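Local coordinates for protein putative glucarate dehydratase (Pseudomonas fluorescens, PDB 4IT1) that probably catalyses the magnesium-dependent dehydration of D-glucarate to 5-dehydro-4-deoxy-D-glucarate, as a member of the mandelate racemase/muconate lactonizing enzyme family, at residues Glu376-Pro388 with Leu404-Gln417. Residues are numbered along the deposited sequence; the frame is centred on the assembly and turned at random.
Sequences EPDEEVIKGGKLP and LELDHDQLGKLHDQ
Ile382 and Leu406 form a single beta bridge, flanked by hydrogen bonds from Lys383 N to Glu405 O (3.0 Å) and from Asp407 N to Val381 O (2.9 Å). Just past the bridge Asp407 N-caps helix 408-421, accepting weak bonds from Asp409 N and Gln410 N at OD1. From the first turn of this helix, Gln410 folds back at chi2 (-74°) and lays its amide against the loop. NE2 donates an almost straight bond to Glu380 O (2.8 Å), lying in the planes of both the amide and the carbonyl, and a more bent one to Asp378 O (2.8 Å, 137° at the hydrogen). Lys413 NZ donates a hydrogen bond to Gln410 OE1, so both ends of the amide are held and its rotation is fixed. A leucine in place of Gln410 would probably leave the carbonyls of Asp378 and Glu380 without this shared donor and Lys413 NZ without this acceptor. In the bilobal enolase-superfamily architecture, the contact lies where the C-terminal part of the chain returns to the N-terminal domain: Leu411 and Leu414 rest on strand 25-36, while Val381 touches Ile55 of strand 50-60. Val381 fans its methyls apart, CG2 beside Leu406 CD2 (3.9 Å), CG1 in looser contact with Leu411 CD1 and Leu414 CD1. Further along the helix, Gln417 NE2 donates a hydrogen bond to Glu379 OE2 (3.1 Å) from above the carboxylate plane, amide and carboxylate standing perpendicular; Arg36 salt-bridges the same oxygen, and NE2 also binds Ala34 O. Beyond the bridge, Leu404 CD2 meets Leu387 tip to tip and touches Ile382 CD1 (3.9 Å), with Met352 of helix 348-360 packing on both leucines.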
ATOM      1  N   GLU A 376      -4.342  16.259  30.333  1.00 76.68           N
ATOM      2  CA  GLU A 376      -3.965  16.496  31.721  1.00 77.87           C
ATOM      3  C   GLU A 376      -3.183  15.327  32.319  1.00 72.44           C
ATOM      4  O   GLU A 376      -3.523  14.162  32.077  1.00 63.71           O
ATOM      5  CB  GLU A 376      -5.198  16.845  32.568  1.00 77.69           C
ATOM      6  CG  GLU A 376      -5.785  18.225  32.271  1.00 74.57           C
ATOM      7  CD  GLU A 376      -4.952  19.385  32.811  1.00 85.95           C
ATOM      8  OE1 GLU A 376      -5.348  20.552  32.606  1.00 79.44           O
ATOM      9  OE2 GLU A 376      -3.902  19.149  33.446  1.00105.60           O
ATOM     10  N   PRO A 377      -2.121  15.641  33.092  1.00 75.46           N
ATOM     11  CA  PRO A 377      -1.221  14.669  33.717  1.00 75.69           C
ATOM     12  C   PRO A 377      -1.916  13.453  34.332  1.00 69.18           C
ATOM     13  O   PRO A 377      -1.394  12.345  34.242  1.00 67.24           O
ATOM     14  CB  PRO A 377      -0.537  15.492  34.811  1.00 71.35           C
ATOM     15  CG  PRO A 377      -0.478  16.869  34.248  1.00 79.36           C
ATOM     16  CD  PRO A 377      -1.676  17.028  33.351  1.00 81.53           C
ATOM     17  N   ASP A 378      -3.087  13.655  34.928  1.00 74.97           N
ATOM     18  CA  ASP A 378      -3.765  12.586  35.673  1.00 86.58           C
ATOM     19  C   ASP A 378      -4.773  11.764  34.864  1.00 82.64           C
ATOM     20  O   ASP A 378      -5.388  10.834  35.396  1.00 73.95           O
ATOM     21  CB  ASP A 378      -4.441  13.161  36.927  1.00 86.31           C
ATOM     22  CG  ASP A 378      -5.397  14.300  36.613  1.00 86.70           C
ATOM     23  OD1 ASP A 378      -4.940  15.351  36.101  1.00 74.94           O
ATOM     24  OD2 ASP A 378      -6.607  14.143  36.892  1.00 83.96           O
ATOM     25  N   GLU A 379      -4.936  12.092  33.584  1.00 90.19           N
ATOM     26  CA  GLU A 379      -6.041  11.533  32.803  1.00 85.60           C
ATOM     27  C   GLU A 379      -5.617  10.706  31.592  1.00 80.79           C
ATOM     28  O   GLU A 379      -5.906  11.059  30.447  1.00 92.48           O
ATOM     29  CB  GLU A 379      -7.046  12.629  32.422  1.00 88.05           C
ATOM     30  CG  GLU A 379      -7.856  13.134  33.613  1.00 94.80           C
ATOM     31  CD  GLU A 379      -8.960  14.105  33.239  1.00102.36           C
ATOM     32  OE1 GLU A 379      -8.914  14.680  32.131  1.00103.11           O
ATOM     33  OE2 GLU A 379      -9.876  14.302  34.067  1.00107.51           O
ATOM     34  N   GLU A 380      -4.936   9.596  31.874  1.00 69.38           N
ATOM     35  CA  GLU A 380      -4.588   8.589  30.872  1.00 71.45           C
ATOM     36  C   GLU A 380      -5.244   7.260  31.229  1.00 66.42           C
ATOM     37  O   GLU A 380      -5.689   7.076  32.360  1.00 76.59           O
ATOM     38  CB  GLU A 380      -3.068   8.409  30.799  1.00 74.46           C
ATOM     39  CG  GLU A 380      -2.397   9.102  29.623  1.00 81.26           C
ATOM     40  CD  GLU A 380      -2.601   8.381  28.292  1.00 93.27           C
ATOM     41  OE1 GLU A 380      -2.224   8.959  27.252  1.00 85.84           O
ATOM     42  OE2 GLU A 380      -3.130   7.244  28.270  1.00 88.52           O
ATOM     43  N   VAL A 381      -5.306   6.339  30.273  1.00 57.91           N
ATOM     44  CA  VAL A 381      -5.841   4.998  30.539  1.00 70.78           C
ATOM     45  C   VAL A 381      -4.753   3.920  30.511  1.00 73.62           C
ATOM     46  O   VAL A 381      -5.047   2.718  30.425  1.00 59.79           O
ATOM     47  CB  VAL A 381      -6.980   4.613  29.566  1.00 72.82           C
ATOM     48  CG1 VAL A 381      -8.179   5.529  29.763  1.00 86.37           C
ATOM     49  CG2 VAL A 381      -6.497   4.631  28.121  1.00 67.28           C
ATOM     50  N   ILE A 382      -3.498   4.358  30.582  1.00 75.79           N
ATOM     51  CA  ILE A 382      -2.360   3.435  30.552  1.00 81.33           C
ATOM     52  C   ILE A 382      -1.519   3.508  31.828  1.00 81.69           C
ATOM     53  O   ILE A 382      -1.409   4.571  32.454  1.00 73.43           O
ATOM     54  CB  ILE A 382      -1.465   3.642  29.302  1.00 75.05           C
ATOM     55  CG1 ILE A 382      -1.018   5.104  29.185  1.00 71.47           C
ATOM     56  CG2 ILE A 382      -2.186   3.177  28.041  1.00 68.95           C
ATOM     57  CD1 ILE A 382       0.058   5.345  28.154  1.00 67.19           C
ATOM     58  N   LYS A 383      -0.940   2.369  32.204  1.00 87.84           N
ATOM     59  CA  LYS A 383      -0.006   2.301  33.327  1.00 81.28           C
ATOM     60  C   LYS A 383       1.188   3.219  33.075  1.00 77.35           C
ATOM     61  O   LYS A 383       1.727   3.256  31.965  1.00 72.59           O
ATOM     62  CB  LYS A 383       0.470   0.863  33.549  1.00 85.54           C
ATOM     63  CG  LYS A 383      -0.579  -0.054  34.153  1.00 94.01           C
ATOM     64  CD  LYS A 383       0.061  -1.288  34.771  1.00 99.92           C
ATOM     65  CE  LYS A 383      -0.977  -2.171  35.444  1.00100.98           C
ATOM     66  NZ  LYS A 383      -1.961  -2.720  34.469  1.00 98.91           N
ATOM     67  N   GLY A 384       1.574   3.973  34.100  1.00 65.97           N
ATOM     68  CA  GLY A 384       2.680   4.917  33.998  1.00 68.44           C
ATOM     69  C   GLY A 384       2.202   6.336  33.766  1.00 67.39           C
ATOM     70  O   GLY A 384       2.954   7.297  33.963  1.00 59.73           O
ATOM     71  N   GLY A 385       0.942   6.465  33.357  1.00 78.16           N
ATOM     72  CA  GLY A 385       0.363   7.766  33.024  1.00 74.92           C
ATOM     73  C   GLY A 385       0.841   8.241  31.664  1.00 79.42           C
ATOM     74  O   GLY A 385       0.978   7.438  30.732  1.00 64.99           O
ATOM     75  N   LYS A 386       1.116   9.542  31.555  1.00 78.49           N
ATOM     76  CA  LYS A 386       1.495  10.142  30.271  1.00 76.13           C
ATOM     77  C   LYS A 386       2.840   9.656  29.724  1.00 81.58           C
ATOM     78  O   LYS A 386       3.861   9.663  30.423  1.00 73.98           O
ATOM     79  CB  LYS A 386       1.433  11.676  30.309  1.00 73.06           C
ATOM     80  CG  LYS A 386       0.035  12.231  30.053  1.00 72.73           C
ATOM     81  CD  LYS A 386       0.038  13.388  29.061  1.00 68.28           C
ATOM     82  CE  LYS A 386       0.655  14.647  29.655  1.00 75.38           C
ATOM     83  NZ  LYS A 386       0.479  15.815  28.748  1.00 68.25           N
ATOM     84  N   LEU A 387       2.806   9.225  28.464  1.00 71.34           N
ATOM     85  CA  LEU A 387       3.983   8.804  27.717  1.00 61.83           C
ATOM     86  C   LEU A 387       5.026   9.907  27.603  1.00 65.66           C
ATOM     87  O   LEU A 387       4.675  11.092  27.572  1.00 64.24           O
ATOM     88  CB  LEU A 387       3.572   8.341  26.323  1.00 63.64           C
ATOM     89  CG  LEU A 387       3.470   6.833  26.098  1.00 71.97           C
ATOM     90  CD1 LEU A 387       3.404   6.043  27.402  1.00 73.52           C
ATOM     91  CD2 LEU A 387       2.287   6.529  25.191  1.00 54.47           C
ATOM     92  N   PRO A 388       6.313   9.517  27.543  1.00 63.09           N
ATOM     93  CA  PRO A 388       7.382  10.508  27.493  1.00 65.89           C
ATOM     94  C   PRO A 388       7.584  11.050  26.087  1.00 60.34           C
ATOM     95  O   PRO A 388       7.484  10.304  25.112  1.00 61.90           O
ATOM     96  CB  PRO A 388       8.630   9.713  27.934  1.00 63.79           C
ATOM     97  CG  PRO A 388       8.162   8.318  28.240  1.00 64.89           C
ATOM     98  CD  PRO A 388       6.848   8.147  27.542  1.00 62.78           C
ATOM     99  N   LEU A 404       2.077  -1.169  25.502  1.00 73.25           N
ATOM    100  CA  LEU A 404       1.231  -0.429  26.426  1.00 64.93           C
ATOM    101  C   LEU A 404       0.230  -1.346  27.130  1.00 69.05           C
ATOM    102  O   LEU A 404      -0.245  -2.337  26.554  1.00 54.27           O
ATOM    103  CB  LEU A 404       0.480   0.682  25.686  1.00 70.36           C
ATOM    104  CG  LEU A 404       1.223   1.850  25.032  1.00 68.49           C
ATOM    105  CD1 LEU A 404       0.230   2.681  24.235  1.00 63.84           C
ATOM    106  CD2 LEU A 404       1.949   2.717  26.052  1.00 65.80           C
ATOM    107  N   GLU A 405      -0.086  -1.007  28.380  1.00 67.86           N
ATOM    108  CA  GLU A 405      -1.049  -1.781  29.164  1.00 85.22           C
ATOM    109  C   GLU A 405      -2.136  -0.901  29.784  1.00 77.47           C
ATOM    110  O   GLU A 405      -1.849   0.172  30.325  1.00 74.32           O
ATOM    111  CB  GLU A 405      -0.334  -2.626  30.229  1.00 83.87           C
ATOM    112  CG  GLU A 405       0.319  -3.883  29.659  1.00 94.88           C
ATOM    113  CD  GLU A 405       1.179  -4.638  30.659  1.00 96.79           C
ATOM    114  OE1 GLU A 405       1.371  -4.154  31.794  1.00 92.72           O
ATOM    115  OE2 GLU A 405       1.671  -5.727  30.298  1.00 98.39           O
ATOM    116  N   LEU A 406      -3.380  -1.367  29.692  1.00 79.17           N
ATOM    117  CA  LEU A 406      -4.531  -0.639  30.225  1.00 84.95           C
ATOM    118  C   LEU A 406      -4.561  -0.601  31.743  1.00 84.74           C
ATOM    119  O   LEU A 406      -4.570  -1.644  32.400  1.00 95.33           O
ATOM    120  CB  LEU A 406      -5.844  -1.246  29.722  1.00 85.62           C
ATOM    121  CG  LEU A 406      -6.471  -0.717  28.432  1.00 92.04           C
ATOM    122  CD1 LEU A 406      -7.824  -1.377  28.242  1.00 84.84           C
ATOM    123  CD2 LEU A 406      -6.625   0.797  28.450  1.00 85.08           C
ATOM    124  N   ASP A 407      -4.574   0.610  32.290  1.00 84.76           N
ATOM    125  CA  ASP A 407      -4.860   0.823  33.702  1.00 83.90           C
ATOM    126  C   ASP A 407      -6.383   0.800  33.871  1.00 86.15           C
ATOM    127  O   ASP A 407      -7.056   1.818  33.669  1.00 82.48           O
ATOM    128  CB  ASP A 407      -4.262   2.159  34.165  1.00 87.69           C
ATOM    129  CG  ASP A 407      -4.365   2.375  35.674  1.00 92.15           C
ATOM    130  OD1 ASP A 407      -5.164   1.689  36.350  1.00 95.57           O
ATOM    131  OD2 ASP A 407      -3.639   3.252  36.188  1.00 86.78           O
ATOM    132  N   HIS A 408      -6.916  -0.368  34.230  1.00 85.12           N
ATOM    133  CA  HIS A 408      -8.364  -0.578  34.342  1.00 83.28           C
ATOM    134  C   HIS A 408      -9.046   0.308  35.383  1.00 88.70           C
ATOM    135  O   HIS A 408     -10.258   0.534  35.314  1.00 91.67           O
ATOM    136  CB  HIS A 408      -8.666  -2.044  34.630  1.00 80.94           C
ATOM    137  CG  HIS A 408      -8.627  -2.917  33.418  1.00 92.93           C
ATOM    138  ND1 HIS A 408      -7.486  -3.095  32.665  1.00102.57           N
ATOM    139  CD2 HIS A 408      -9.586  -3.676  32.833  1.00106.62           C
ATOM    140  CE1 HIS A 408      -7.745  -3.921  31.666  1.00108.79           C
ATOM    141  NE2 HIS A 408      -9.011  -4.288  31.746  1.00105.98           N
ATOM    142  N   ASP A 409      -8.263   0.802  36.342  1.00 93.57           N
ATOM    143  CA  ASP A 409      -8.753   1.752  37.342  1.00103.68           C
ATOM    144  C   ASP A 409      -8.950   3.136  36.735  1.00 98.03           C
ATOM    145  O   ASP A 409     -10.007   3.744  36.902  1.00 98.83           O
ATOM    146  CB  ASP A 409      -7.801   1.832  38.544  1.00105.59           C
ATOM    147  CG  ASP A 409      -7.851   0.588  39.422  1.00112.73           C
ATOM    148  OD1 ASP A 409      -8.476  -0.426  39.030  1.00 96.30           O
ATOM    149  OD2 ASP A 409      -7.254   0.630  40.519  1.00114.41           O
ATOM    150  N   GLN A 410      -7.926   3.626  36.033  1.00 94.55           N
ATOM    151  CA  GLN A 410      -8.016   4.887  35.300  1.00 80.29           C
ATOM    152  C   GLN A 410      -9.090   4.812  34.218  1.00 77.01           C
ATOM    153  O   GLN A 410      -9.785   5.799  33.966  1.00 75.85           O
ATOM    154  CB  GLN A 410      -6.667   5.249  34.680  1.00 75.91           C
ATOM    155  CG  GLN A 410      -5.686   5.915  35.634  1.00 77.85           C
ATOM    156  CD  GLN A 410      -6.029   7.362  35.943  1.00 74.94           C
ATOM    157  OE1 GLN A 410      -6.178   7.733  37.106  1.00 69.70           O
ATOM    158  NE2 GLN A 410      -6.150   8.187  34.906  1.00 74.84           N
ATOM    159  N   LEU A 411      -9.222   3.636  33.596  1.00 71.46           N
ATOM    160  CA  LEU A 411     -10.255   3.372  32.593  1.00 68.68           C
ATOM    161  C   LEU A 411     -11.660   3.588  33.157  1.00 75.24           C
ATOM    162  O   LEU A 411     -12.404   4.443  32.665  1.00 86.38           O
ATOM    163  CB  LEU A 411     -10.122   1.952  32.027  1.00 71.01           C
ATOM    164  CG  LEU A 411     -11.120   1.546  30.932  1.00 73.63           C
ATOM    165  CD1 LEU A 411     -10.824   2.271  29.624  1.00 78.97           C
ATOM    166  CD2 LEU A 411     -11.140   0.038  30.722  1.00 58.74           C
ATOM    167  N   GLY A 412     -12.012   2.811  34.183  1.00 73.52           N
ATOM    168  CA  GLY A 412     -13.284   2.961  34.892  1.00 65.63           C
ATOM    169  C   GLY A 412     -13.578   4.397  35.304  1.00 65.76           C
ATOM    170  O   GLY A 412     -14.721   4.855  35.208  1.00 68.91           O
ATOM    171  N   LYS A 413     -12.542   5.110  35.739  1.00 51.83           N
ATOM    172  CA  LYS A 413     -12.679   6.488  36.217  1.00 60.50           C
ATOM    173  C   LYS A 413     -13.104   7.453  35.108  1.00 78.27           C
ATOM    174  O   LYS A 413     -14.026   8.254  35.295  1.00 86.36           O
ATOM    175  CB  LYS A 413     -11.375   6.979  36.855  1.00 58.20           C
ATOM    176  CG  LYS A 413     -11.502   8.316  37.577  1.00 68.52           C
ATOM    177  CD  LYS A 413     -10.182   8.787  38.165  1.00 72.59           C
ATOM    178  CE  LYS A 413      -9.247   9.325  37.090  1.00 83.18           C
ATOM    179  NZ  LYS A 413      -7.982   9.856  37.666  1.00 93.52           N
ATOM    180  N   LEU A 414     -12.425   7.379  33.966  1.00 78.04           N
ATOM    181  CA  LEU A 414     -12.718   8.270  32.844  1.00 79.60           C
ATOM    182  C   LEU A 414     -13.990   7.865  32.074  1.00 68.71           C
ATOM    183  O   LEU A 414     -14.606   8.698  31.413  1.00 64.91           O
ATOM    184  CB  LEU A 414     -11.492   8.435  31.928  1.00 71.22           C
ATOM    185  CG  LEU A 414     -10.277   9.171  32.526  1.00 71.70           C
ATOM    186  CD1 LEU A 414      -9.098   9.167  31.561  1.00 75.72           C
ATOM    187  CD2 LEU A 414     -10.594  10.598  32.974  1.00 63.00           C
ATOM    188  N   HIS A 415     -14.382   6.595  32.188  1.00 69.21           N
ATOM    189  CA  HIS A 415     -15.696   6.132  31.735  1.00 70.00           C
ATOM    190  C   HIS A 415     -16.817   6.777  32.562  1.00 81.61           C
ATOM    191  O   HIS A 415     -17.883   7.088  32.026  1.00 92.54           O
ATOM    192  CB  HIS A 415     -15.780   4.605  31.827  1.00 64.01           C
ATOM    193  CG  HIS A 415     -17.117   4.042  31.454  1.00 70.39           C
ATOM    194  ND1 HIS A 415     -17.328   3.336  30.290  1.00 71.68           N
ATOM    195  CD2 HIS A 415     -18.309   4.071  32.097  1.00 69.15           C
ATOM    196  CE1 HIS A 415     -18.591   2.954  30.231  1.00 75.21           C
ATOM    197  NE2 HIS A 415     -19.209   3.391  31.313  1.00 76.70           N
ATOM    198  N   ASP A 416     -16.573   6.961  33.862  1.00 80.88           N
ATOM    199  CA  ASP A 416     -17.530   7.622  34.750  0.50 79.72           C
ATOM    200  C   ASP A 416     -17.647   9.105  34.404  1.00 74.18           C
ATOM    201  O   ASP A 416     -18.743   9.665  34.418  1.00 76.46           O
ATOM    202  CB  ASP A 416     -17.131   7.451  36.222  0.50 72.35           C
ATOM    203  CG  ASP A 416     -17.202   6.006  36.691  0.50 69.76           C
ATOM    204  OD1 ASP A 416     -17.885   5.190  36.032  0.50 63.17           O
ATOM    205  OD2 ASP A 416     -16.569   5.689  37.721  0.50 65.00           O
ATOM    206  N   GLN A 417     -16.509   9.734  34.096  1.00 72.16           N
ATOM    207  CA  GLN A 417     -16.495  11.153  33.722  1.00 64.97           C
ATOM    208  C   GLN A 417     -17.206  11.349  32.387  1.00 67.79           C
ATOM    209  O   GLN A 417     -17.737  12.428  32.108  1.00 64.01           O
ATOM    210  CB  GLN A 417     -15.073  11.727  33.676  1.00 54.70           C
ATOM    211  CG  GLN A 417     -15.038  13.251  33.774  1.00 59.76           C
ATOM    212  CD  GLN A 417     -13.637  13.842  33.917  1.00 66.07           C
ATOM    213  OE1 GLN A 417     -13.456  14.865  34.578  1.00 63.48           O
ATOM    214  NE2 GLN A 417     -12.644  13.211  33.290  1.00 63.01           N
TER